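Local coordinates for protein Maltose/maltodextrin transport permease homologue (Bdellovibrio bacteriovorus HD100, PDB 6FFL) that binds maltotriose through a MalE-type solute-binding domain fused to the permease subunit MalF, and probably serves maltodextrin uptake, at residues Gly113-Leu118 / Asn233-Trp238; Thr196-Leu201 / Leu366-Ala371; Phe248-Ile253 / Ala332-Val337. One frame throughout, in Å; residues are numbered along the deposited sequence.

Contacts 1 and 3 are neighbours, with centres 9 Å apart. Both reach the four-stranded sheet in which strand 116-121 lies between strands 228-234 and 248-251. They touch directly, Leu118 N lying 2.9 Å from Ala251 O. Helix 328-335, which holds one side of contact 3, also packs on His115 and Met117 of contact 1. Contact 2 joins two helices farther out, its centre about 25 Å from that of contact 1 and 26 Å from that of contact 3. Along the chain, contact 1 closes before contact 3 opens. The segments of contacts 1 and 2 alternate, and contact 3 is nested inside contact 2. Contact 1 contributes Asn114 and Trp236 to the sugar pocket.

Contact 1: residues Gly113-Leu118 / Asn233-Trp238. With GLC (alpha-D-glucopyranose), chain B; GLC (alpha-D-glucopyranose), chain C.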
loop_
_atom_site.group_PDB
_atom_site.type_symbol
_atom_site.label_atom_id
_atom_site.label_comp_id
_atom_site.label_asym_id
_atom_site.label_seq_id
_atom_site.Cartn_x
_atom_site.Cartn_y
_atom_site.Cartn_z
ATOM N N GLY A 113 -1.909 -6.970 4.954
ATOM C CA GLY A 113 -2.717 -5.767 5.028
ATOM C C GLY A 113 -2.457 -4.918 3.801
ATOM O O GLY A 113 -2.905 -5.264 2.709
ATOM N N ASN A 114 -1.731 -3.822 3.975
ATOM C CA ASN A 114 -1.444 -2.885 2.894
ATOM C C ASN A 114 -2.717 -2.259 2.340
ATOM O O ASN A 114 -2.754 -1.831 1.188
ATOM C CB ASN A 114 -0.642 -3.571 1.774
ATOM C CG ASN A 114 0.137 -2.582 0.944
ATOM O OD1 ASN A 114 0.850 -1.742 1.491
ATOM N ND2 ASN A 114 -0.006 -2.659 -0.378
ATOM N N HIS A 115 -3.767 -2.207 3.153
ATOM C CA HIS A 115 -5.102 -1.845 2.709
ATOM C C HIS A 115 -5.447 -0.427 3.149
ATOM O O HIS A 115 -5.073 0.007 4.245
ATOM C CB HIS A 115 -6.138 -2.828 3.258
ATOM C CG HIS A 115 -6.071 -3.027 4.745
ATOM N ND1 HIS A 115 -4.927 -3.460 5.393
ATOM C CD2 HIS A 115 -7.007 -2.866 5.708
ATOM C CE1 HIS A 115 -5.169 -3.559 6.689
ATOM N NE2 HIS A 115 -6.426 -3.204 6.907
ATOM N N LEU A 116 -6.186 0.280 2.296
ATOM C CA LEU A 116 -6.667 1.618 2.603
ATOM C C LEU A 116 -7.966 1.571 3.397
ATOM O O LEU A 116 -8.760 0.633 3.288
ATOM C CB LEU A 116 -6.896 2.408 1.323
ATOM C CG LEU A 116 -5.634 2.684 0.521
ATOM C CD1 LEU A 116 -6.035 3.304 -0.825
ATOM C CD2 LEU A 116 -4.696 3.599 1.284
ATOM N N MET A 117 -8.190 2.620 4.183
ATOM C CA MET A 117 -9.376 2.693 5.025
ATOM C C MET A 117 -9.637 4.161 5.319
ATOM O O MET A 117 -8.825 5.025 4.994
ATOM C CB MET A 117 -9.176 1.902 6.319
ATOM C CG MET A 117 -8.210 2.564 7.280
ATOM S SD MET A 117 -7.324 1.397 8.335
ATOM C CE MET A 117 -6.143 0.705 7.159
ATOM N N LEU A 118 -10.782 4.436 5.944
ATOM C CA LEU A 118 -11.047 5.766 6.478
ATOM C C LEU A 118 -10.461 5.849 7.881
ATOM O O LEU A 118 -10.624 4.925 8.683
ATOM C CB LEU A 118 -12.555 6.060 6.507
ATOM C CG LEU A 118 -12.938 7.506 6.849
ATOM C CD1 LEU A 118 -12.711 8.393 5.640
ATOM C CD2 LEU A 118 -14.397 7.589 7.316
ATOM N N ASN A 233 -6.005 6.396 4.229
ATOM C CA ASN A 233 -4.613 5.970 4.255
ATOM C C ASN A 233 -4.583 4.497 4.636
ATOM O O ASN A 233 -5.611 3.894 4.959
ATOM C CB ASN A 233 -3.788 6.832 5.231
ATOM C CG ASN A 233 -2.316 6.926 4.850
ATOM O OD1 ASN A 233 -1.840 6.212 3.957
ATOM N ND2 ASN A 233 -1.586 7.822 5.515
ATOM N N GLY A 234 -3.382 3.913 4.585
ATOM C CA GLY A 234 -3.225 2.484 4.747
ATOM C C GLY A 234 -2.746 2.094 6.145
ATOM O O GLY A 234 -2.399 2.933 6.969
ATOM N N ASP A 235 -2.739 0.783 6.402
ATOM C CA ASP A 235 -2.353 0.322 7.736
ATOM C C ASP A 235 -0.883 0.607 8.050
ATOM O O ASP A 235 -0.507 0.621 9.227
ATOM C CB ASP A 235 -2.697 -1.171 7.915
ATOM C CG ASP A 235 -1.842 -2.113 7.043
ATOM O OD1 ASP A 235 -1.291 -1.684 6.004
ATOM O OD2 ASP A 235 -1.738 -3.304 7.416
ATOM N N TRP A 236 -0.055 0.898 7.034
ATOM C CA TRP A 236 1.327 1.297 7.291
ATOM C C TRP A 236 1.419 2.594 8.082
ATOM O O TRP A 236 2.487 2.890 8.634
ATOM C CB TRP A 236 2.094 1.489 5.971
ATOM C CG TRP A 236 1.430 2.519 5.080
ATOM C CD1 TRP A 236 1.542 3.879 5.167
ATOM C CD2 TRP A 236 0.517 2.259 3.997
ATOM N NE1 TRP A 236 0.762 4.481 4.203
ATOM C CE2 TRP A 236 0.127 3.511 3.472
ATOM C CE3 TRP A 236 0.006 1.092 3.416
ATOM C CZ2 TRP A 236 -0.757 3.627 2.393
ATOM C CZ3 TRP A 236 -0.883 1.208 2.340
ATOM C CH2 TRP A 236 -1.254 2.465 1.847
ATOM N N SER A 237 0.338 3.382 8.137
ATOM C CA SER A 237 0.389 4.697 8.759
ATOM C C SER A 237 -0.027 4.693 10.224
ATOM O O SER A 237 0.160 5.708 10.899
ATOM C CB SER A 237 -0.494 5.684 7.977
ATOM O OG SER A 237 -1.883 5.368 8.125
ATOM N N TRP A 238 -0.564 3.580 10.731
ATOM C CA TRP A 238 -1.086 3.559 12.096
ATOM C C TRP A 238 -0.014 3.935 13.110
ATOM O O TRP A 238 -0.257 4.728 14.028
ATOM C CB TRP A 238 -1.623 2.171 12.429
ATOM C CG TRP A 238 -2.842 1.750 11.661
ATOM C CD1 TRP A 238 -3.715 2.549 10.969
ATOM C CD2 TRP A 238 -3.329 0.415 11.533
ATOM N NE1 TRP A 238 -4.714 1.782 10.414
ATOM C CE2 TRP A 238 -4.506 0.468 10.760
ATOM C CE3 TRP A 238 -2.884 -0.827 12.002
ATOM C CZ2 TRP A 238 -5.232 -0.677 10.426
ATOM C CZ3 TRP A 238 -3.616 -1.962 11.679
ATOM C CH2 TRP A 238 -4.775 -1.878 10.896
HETATM C C1 GLC B . 1.645 2.360 -0.140
HETATM C C2 GLC B . 1.444 0.895 -0.506
HETATM C C3 GLC B . 1.870 0.581 -1.932
HETATM C C4 GLC B . 1.172 1.569 -2.861
HETATM C C5 GLC B . 1.525 2.993 -2.439
HETATM C C6 GLC B . 0.850 4.023 -3.351
HETATM O O2 GLC B . 2.191 0.100 0.434
HETATM O O3 GLC B . 1.464 -0.762 -2.247
HETATM O O4 GLC B . 1.626 1.370 -4.191
HETATM O O5 GLC B . 1.039 3.196 -1.117
HETATM O O6 GLC B . 1.467 5.318 -3.174
HETATM C C1 GLC C . 5.165 4.549 3.056
HETATM C C2 GLC C . 4.832 3.064 3.242
HETATM C C3 GLC C . 4.381 2.431 1.933
HETATM C C4 GLC C . 3.278 3.258 1.270
HETATM C C5 GLC C . 3.714 4.725 1.146
HETATM C C6 GLC C . 2.580 5.598 0.611
HETATM O O1 GLC C . 6.340 4.674 2.253
HETATM O O2 GLC C . 5.988 2.347 3.686
HETATM O O3 GLC C . 3.946 1.080 2.199
HETATM O O4 GLC C . 3.017 2.679 -0.024
HETATM O O5 GLC C . 4.079 5.253 2.426
HETATM O O6 GLC C . 3.056 6.928 0.357
#
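Gly113 CA lies 3.6 Å from Asp235 OD2, and at the backbone angles of Gly113 a side chain would be jammed against the preceding carbonyl. The backbone N of Asn114 gives weak hydrogen bonds to both carboxylate oxygens of Asp235. The Asn114 side chain leaves opposite the backbone N (chi1 -157°) and faces the sugar. Asn114 ND2 makes an almost straight 3.0 Å hydrogen bond to O3 of the chain B glucose. OD1 accepts from O2 of the same glucose and is hydrogen-bonded to Lys270. The Trp236 indole stands beside this amide. The chain C glucose puts C4 over the ring centre, and the chain B glucose puts C1 over the rim of that same face. Gly234 CA packs on the opposite face. Such sugar-on-indole stacking is characteristic of maltodextrin-binding proteins.

The His115 ring meets Asp235 OD2 at its edge, CE1 to OD2 3.5 Å, with ring and carboxylate planes 58° apart. His115 NE2 is hydrogen-bonded to Ser331 OG. Leu116 and Gly234 form an antiparallel, non-hydrogen-bonded pair between strands 116-121 and 228-234 of a mixed sheet. Leu116 CD2 comes to 3.7 Å from Trp236 CH2, on the side of the sheet facing Phe165 and Phe166 of helix 164-167. Met117 and Asn233 form the next pair, hydrogen-bonded: Met117 N to Asn233 O is 3.0 Å, and Asn233 N to Met117 O is 3.2 Å. Met117 SD meets the edge of the Trp238 indole as a Met-aromatic contact, 3.4 Å from NE1, which donates weakly. The bend at chi3 (75°) brings Met117 CE over one face of the His115 ring.

Contact 2: residues Thr196-Leu201 / Leu366-Ala371; sequences TFQFIL and LQPQAA
Pro368 and Phe197 carry this contact, which is almost wholly apolar. Their CA atoms are the nearest across the two segments, 5.9 Å apart. Pro368 sits at the start of helix 368-384, just after Gln367 at the N-cap position. Its ring is set against three side chains of helix 191-205. Pro368 CB lies 3.9 Å from Phe197 CB, at the root of the phenyl group. The same Pro368 CB is 3.7 Å from Gln198 CG, so only the aliphatic start of that glutamine is used. The Gln198 chain runs extended beyond CG and crosses the proline at about a right angle. Leu201 comes in one turn after Phe197. Its CD1 reaches Pro368 CG at 3.9 Å. Ala371, one turn after Pro368, supplies a methyl group: its CB is 3.7 Å from Phe197 CE2.

A second kind of contact involves a carbonyl. Pro368 O lies in the plane of the Phe197 ring, at its edge, 3.7 Å from CD2. Phe197 CG is anti to its own carbonyl carbon (chi1 -73°), which carries the ring to Pro368 O and the Ala371 methyl.

Leu201 N bonds to Phe197 O within helix 191-205, and Ala371 N bonds back to the N-cap residue Gln367.

This is plain helix packing away from the sugar site, where the last helix joins the domain. The Phe197 side chain is about 11 Å from a bound glucose. Helix 346-362 joins both partners. Tyr358 stacks its ring with that of Phe197 and bonds through OH to Phe197 O. Val361 touches Leu201 and Ala371. Helices 191-205, 346-362 and 368-384 therefore pack together here, and Phe167 of helix 164-167 meets Thr196 and Ile200 of helix 191-205.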
loop_
_atom_site.group_PDB
_atom_site.type_symbol
_atom_site.label_atom_id
_atom_site.label_comp_id
_atom_site.label_asym_id
_atom_site.label_seq_id
_atom_site.Cartn_x
_atom_site.Cartn_y
_atom_site.Cartn_z
ATOM N N THR A 196 -15.505 7.027 -11.165
ATOM C CA THR A 196 -14.500 7.236 -10.124
ATOM C C THR A 196 -13.784 8.565 -10.316
ATOM O O THR A 196 -13.611 9.340 -9.366
ATOM C CB THR A 196 -13.486 6.083 -10.142
ATOM O OG1 THR A 196 -14.153 4.855 -9.816
ATOM C CG2 THR A 196 -12.390 6.323 -9.121
ATOM N N PHE A 197 -13.321 8.821 -11.542
ATOM C CA PHE A 197 -12.744 10.117 -11.873
ATOM C C PHE A 197 -13.688 11.249 -11.501
ATOM O O PHE A 197 -13.265 12.260 -10.923
ATOM C CB PHE A 197 -12.427 10.194 -13.368
ATOM C CG PHE A 197 -11.243 9.372 -13.795
ATOM C CD1 PHE A 197 -10.376 8.817 -12.864
ATOM C CD2 PHE A 197 -11.011 9.135 -15.145
ATOM C CE1 PHE A 197 -9.277 8.073 -13.272
ATOM C CE2 PHE A 197 -9.919 8.378 -15.564
ATOM C CZ PHE A 197 -9.053 7.842 -14.615
ATOM N N GLN A 198 -14.975 11.106 -11.836
ATOM C CA GLN A 198 -15.904 12.203 -11.583
ATOM C C GLN A 198 -16.209 12.353 -10.103
ATOM O O GLN A 198 -16.416 13.481 -9.634
ATOM C CB GLN A 198 -17.197 12.014 -12.383
ATOM C CG GLN A 198 -16.952 11.784 -13.871
ATOM C CD GLN A 198 -18.222 11.727 -14.711
ATOM O OE1 GLN A 198 -18.393 12.512 -15.647
ATOM N NE2 GLN A 198 -19.113 10.793 -14.385
ATOM N N PHE A 199 -16.260 11.238 -9.368
ATOM C CA PHE A 199 -16.542 11.286 -7.933
ATOM C C PHE A 199 -15.496 12.115 -7.208
ATOM O O PHE A 199 -15.829 12.971 -6.377
ATOM C CB PHE A 199 -16.592 9.858 -7.374
ATOM C CG PHE A 199 -16.779 9.788 -5.881
ATOM C CD1 PHE A 199 -17.977 10.176 -5.293
ATOM C CD2 PHE A 199 -15.751 9.336 -5.072
ATOM C CE1 PHE A 199 -18.143 10.106 -3.927
ATOM C CE2 PHE A 199 -15.912 9.267 -3.700
ATOM C CZ PHE A 199 -17.101 9.648 -3.131
ATOM N N ILE A 200 -14.224 11.907 -7.537
ATOM C CA ILE A 200 -13.181 12.648 -6.845
ATOM C C ILE A 200 -13.143 14.098 -7.319
ATOM O O ILE A 200 -12.912 15.013 -6.522
ATOM C CB ILE A 200 -11.838 11.921 -7.005
ATOM C CG1 ILE A 200 -11.834 10.695 -6.080
ATOM C CG2 ILE A 200 -10.659 12.831 -6.681
ATOM C CD1 ILE A 200 -10.629 9.864 -6.219
ATOM N N LEU A 201 -13.409 14.349 -8.609
ATOM C CA LEU A 201 -13.549 15.735 -9.044
ATOM C C LEU A 201 -14.659 16.444 -8.279
ATOM O O LEU A 201 -14.535 17.626 -7.937
ATOM C CB LEU A 201 -13.824 15.806 -10.550
ATOM C CG LEU A 201 -12.664 15.558 -11.502
ATOM C CD1 LEU A 201 -13.198 15.594 -12.926
ATOM C CD2 LEU A 201 -11.603 16.612 -11.328
ATOM N N LEU A 366 -8.214 17.048 -19.704
ATOM C CA LEU A 366 -8.830 15.851 -20.257
ATOM C C LEU A 366 -10.134 15.586 -19.515
ATOM O O LEU A 366 -10.146 15.585 -18.282
ATOM C CB LEU A 366 -7.862 14.658 -20.108
ATOM C CG LEU A 366 -8.077 13.344 -20.846
ATOM C CD1 LEU A 366 -8.191 13.547 -22.330
ATOM C CD2 LEU A 366 -6.907 12.395 -20.535
ATOM N N GLN A 367 -11.223 15.349 -20.250
ATOM C CA GLN A 367 -12.479 14.970 -19.610
ATOM C C GLN A 367 -12.417 13.526 -19.097
ATOM O O GLN A 367 -11.705 12.689 -19.651
ATOM C CB GLN A 367 -13.646 15.127 -20.580
ATOM C CG GLN A 367 -13.917 16.594 -20.908
ATOM C CD GLN A 367 -15.245 16.811 -21.595
ATOM O OE1 GLN A 367 -16.181 17.353 -21.005
ATOM N NE2 GLN A 367 -15.333 16.398 -22.847
ATOM N N PRO A 368 -13.164 13.209 -18.032
ATOM C CA PRO A 368 -13.094 11.849 -17.457
ATOM C C PRO A 368 -13.344 10.711 -18.440
ATOM O O PRO A 368 -12.610 9.709 -18.409
ATOM C CB PRO A 368 -14.167 11.899 -16.358
ATOM C CG PRO A 368 -14.173 13.323 -15.919
ATOM C CD PRO A 368 -13.926 14.140 -17.177
ATOM N N GLN A 369 -14.353 10.819 -19.308
ATOM C CA GLN A 369 -14.610 9.725 -20.244
ATOM C C GLN A 369 -13.430 9.512 -21.190
ATOM O O GLN A 369 -12.993 8.374 -21.410
ATOM C CB GLN A 369 -15.888 9.986 -21.038
ATOM C CG GLN A 369 -16.246 8.822 -21.955
ATOM C CD GLN A 369 -17.606 8.989 -22.599
ATOM O OE1 GLN A 369 -18.619 9.105 -21.911
ATOM N NE2 GLN A 369 -17.635 9.009 -23.924
ATOM N N ALA A 370 -12.900 10.599 -21.760
ATOM C CA ALA A 370 -11.740 10.486 -22.643
ATOM C C ALA A 370 -10.547 9.888 -21.905
ATOM O O ALA A 370 -9.784 9.094 -22.471
ATOM C CB ALA A 370 -11.389 11.864 -23.215
ATOM N N ALA A 371 -10.377 10.247 -20.633
ATOM C CA ALA A 371 -9.248 9.723 -19.866
ATOM C C ALA A 371 -9.365 8.218 -19.631
ATOM O O ALA A 371 -8.357 7.502 -19.675
ATOM C CB ALA A 371 -9.144 10.453 -18.536
#

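Contact 3: residues Phe248-Ile253 / Ala332-Val337; sequences FGIARI and ADIMEV
Arg252 grips the backbone carbonyl of Asp333 with two nitrogens. Arg252 NE and NH2 each donate a 3.0 Å hydrogen bond to Asp333 O. Both come from the same face of the carbonyl plane, NE well above it and NH2 tilted from it. The oxygen lies close to the guanidinium plane, so both N-H groups can be directed at it. The arginine runs extended from CG to NE, which lets the group reach past the strand end to the helix.

Charge adds to these bonds. Arg252 NH2 makes a salt bridge to Glu336 OE2 at 3.1 Å, near the guanidinium plane, although its hydrogen bond is weak. Asp333 OD1 also lies 3.0 Å from Arg252 NH2, but Asp333 was modelled in two conformers, so this second salt bridge is doubtful. Trp262 adds a cation-pi contact to Arg252.

The remaining contacts are van der Waals packing by aliphatic groups. Val337 CG1 lies over one face of the guanidinium, 3.6 Å from Arg252 CZ. Ile334 CG1 is 3.7 Å from Arg252 N, and the two side chains run antiparallel alongside each other. Ile334 CD1 lies 3.7 Å from Ala251 O and 4.0 Å from Ile250 CD1. Met117 of strand 116-121 packs against both isoleucines.

The arrangement combines the arginine grip on a helix carbonyl and the Glu336 salt bridge with an isoleucine pair that packs helix 328-335 on outer strand 248-251 of the four-stranded sheet in this periplasmic-binding-protein fold.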
loop_
_atom_site.group_PDB
_atom_site.type_symbol
_atom_site.label_atom_id
_atom_site.label_comp_id
_atom_site.label_asym_id
_atom_site.label_seq_id
_atom_site.Cartn_x
_atom_site.Cartn_y
_atom_site.Cartn_z
ATOM N N PHE A 248 -7.192 8.441 16.883
ATOM C CA PHE A 248 -7.927 8.152 15.661
ATOM C C PHE A 248 -8.705 6.847 15.769
ATOM O O PHE A 248 -8.325 5.931 16.508
ATOM C CB PHE A 248 -6.992 8.097 14.440
ATOM C CG PHE A 248 -6.010 6.941 14.453
ATOM C CD1 PHE A 248 -4.769 7.063 15.066
ATOM C CD2 PHE A 248 -6.319 5.757 13.813
ATOM C CE1 PHE A 248 -3.862 6.010 15.055
ATOM C CE2 PHE A 248 -5.419 4.695 13.790
ATOM C CZ PHE A 248 -4.187 4.820 14.411
ATOM N N GLY A 249 -9.810 6.786 15.024
ATOM C CA GLY A 249 -10.508 5.551 14.751
ATOM C C GLY A 249 -10.334 5.186 13.285
ATOM O O GLY A 249 -9.832 5.969 12.480
ATOM N N ILE A 250 -10.757 3.968 12.946
ATOM C CA ILE A 250 -10.675 3.488 11.570
ATOM C C ILE A 250 -12.025 2.907 11.176
ATOM O O ILE A 250 -12.814 2.497 12.034
ATOM C CB ILE A 250 -9.552 2.444 11.352
ATOM C CG1 ILE A 250 -9.802 1.163 12.155
ATOM C CG2 ILE A 250 -8.177 3.028 11.686
ATOM C CD1 ILE A 250 -8.812 0.031 11.769
ATOM N N ALA A 251 -12.297 2.905 9.870
ATOM C CA ALA A 251 -13.571 2.422 9.351
ATOM C C ALA A 251 -13.401 2.085 7.879
ATOM O O ALA A 251 -12.435 2.500 7.235
ATOM C CB ALA A 251 -14.691 3.461 9.519
ATOM N N ARG A 252 -14.367 1.346 7.340
ATOM C CA ARG A 252 -14.413 1.169 5.892
ATOM C C ARG A 252 -14.481 2.518 5.185
ATOM O O ARG A 252 -15.151 3.444 5.658
ATOM C CB ARG A 252 -15.641 0.335 5.507
ATOM C CG ARG A 252 -15.597 -1.096 5.977
ATOM C CD ARG A 252 -16.840 -1.858 5.556
ATOM N NE ARG A 252 -16.712 -3.268 5.899
ATOM C CZ ARG A 252 -17.636 -4.189 5.652
ATOM N NH1 ARG A 252 -18.762 -3.850 5.044
ATOM N NH2 ARG A 252 -17.422 -5.455 6.007
ATOM N N ILE A 253 -13.818 2.623 4.031
ATOM C CA ILE A 253 -14.119 3.743 3.132
ATOM C C ILE A 253 -15.620 3.663 2.874
ATOM O O ILE A 253 -16.131 2.581 2.558
ATOM C CB ILE A 253 -13.307 3.678 1.827
ATOM C CG1 ILE A 253 -11.812 3.828 2.118
ATOM C CG2 ILE A 253 -13.764 4.756 0.849
ATOM C CD1 ILE A 253 -10.917 3.423 0.921
ATOM N N ALA A 332 -10.022 -6.251 10.219
ATOM C CA ALA A 332 -10.474 -7.459 9.535
ATOM C C ALA A 332 -11.801 -7.215 8.823
ATOM O O ALA A 332 -12.017 -7.712 7.708
ATOM C CB ALA A 332 -10.578 -8.623 10.523
ATOM N N ASP A 333 -12.687 -6.428 9.434
ATOM C CA ASP A 333 -13.947 -6.084 8.785
ATOM C C ASP A 333 -13.729 -5.194 7.565
ATOM O O ASP A 333 -14.518 -5.247 6.613
ATOM C CB ASP A 333 -14.876 -5.401 9.790
ATOM C CG ASP A 333 -16.146 -4.893 9.156
ATOM O OD1 ASP A 333 -17.062 -5.709 8.925
ATOM O OD2 ASP A 333 -16.225 -3.679 8.879
ATOM N N ILE A 334 -12.667 -4.382 7.568
ATOM C CA ILE A 334 -12.335 -3.574 6.401
ATOM C C ILE A 334 -11.808 -4.457 5.280
ATOM O O ILE A 334 -12.210 -4.318 4.117
ATOM C CB ILE A 334 -11.318 -2.482 6.790
ATOM C CG1 ILE A 334 -11.971 -1.450 7.710
ATOM C CG2 ILE A 334 -10.709 -1.812 5.538
ATOM C CD1 ILE A 334 -10.974 -0.612 8.491
ATOM N N MET A 335 -10.911 -5.390 5.611
ATOM C CA MET A 335 -10.351 -6.290 4.613
ATOM C C MET A 335 -11.387 -7.252 4.046
ATOM O O MET A 335 -11.193 -7.776 2.940
ATOM C CB MET A 335 -9.180 -7.064 5.224
ATOM C CG MET A 335 -7.921 -6.210 5.448
ATOM S SD MET A 335 -6.503 -7.178 6.015
ATOM C CE MET A 335 -6.963 -7.501 7.725
ATOM N N GLU A 336 -12.482 -7.482 4.772
ATOM C CA GLU A 336 -13.507 -8.428 4.349
ATOM C C GLU A 336 -14.142 -8.023 3.023
ATOM O O GLU A 336 -14.559 -8.885 2.241
ATOM C CB GLU A 336 -14.556 -8.529 5.458
ATOM C CG GLU A 336 -15.894 -9.122 5.098
ATOM C CD GLU A 336 -16.880 -8.999 6.252
ATOM O OE1 GLU A 336 -16.500 -9.348 7.394
ATOM O OE2 GLU A 336 -18.024 -8.542 6.022
ATOM N N VAL A 337 -14.236 -6.726 2.744
ATOM C CA VAL A 337 -14.779 -6.286 1.466
ATOM C C VAL A 337 -13.679 -5.888 0.490
ATOM O O VAL A 337 -13.962 -5.262 -0.533
ATOM C CB VAL A 337 -15.800 -5.147 1.639
ATOM C CG1 VAL A 337 -17.026 -5.647 2.410
ATOM C CG2 VAL A 337 -15.181 -3.951 2.341
#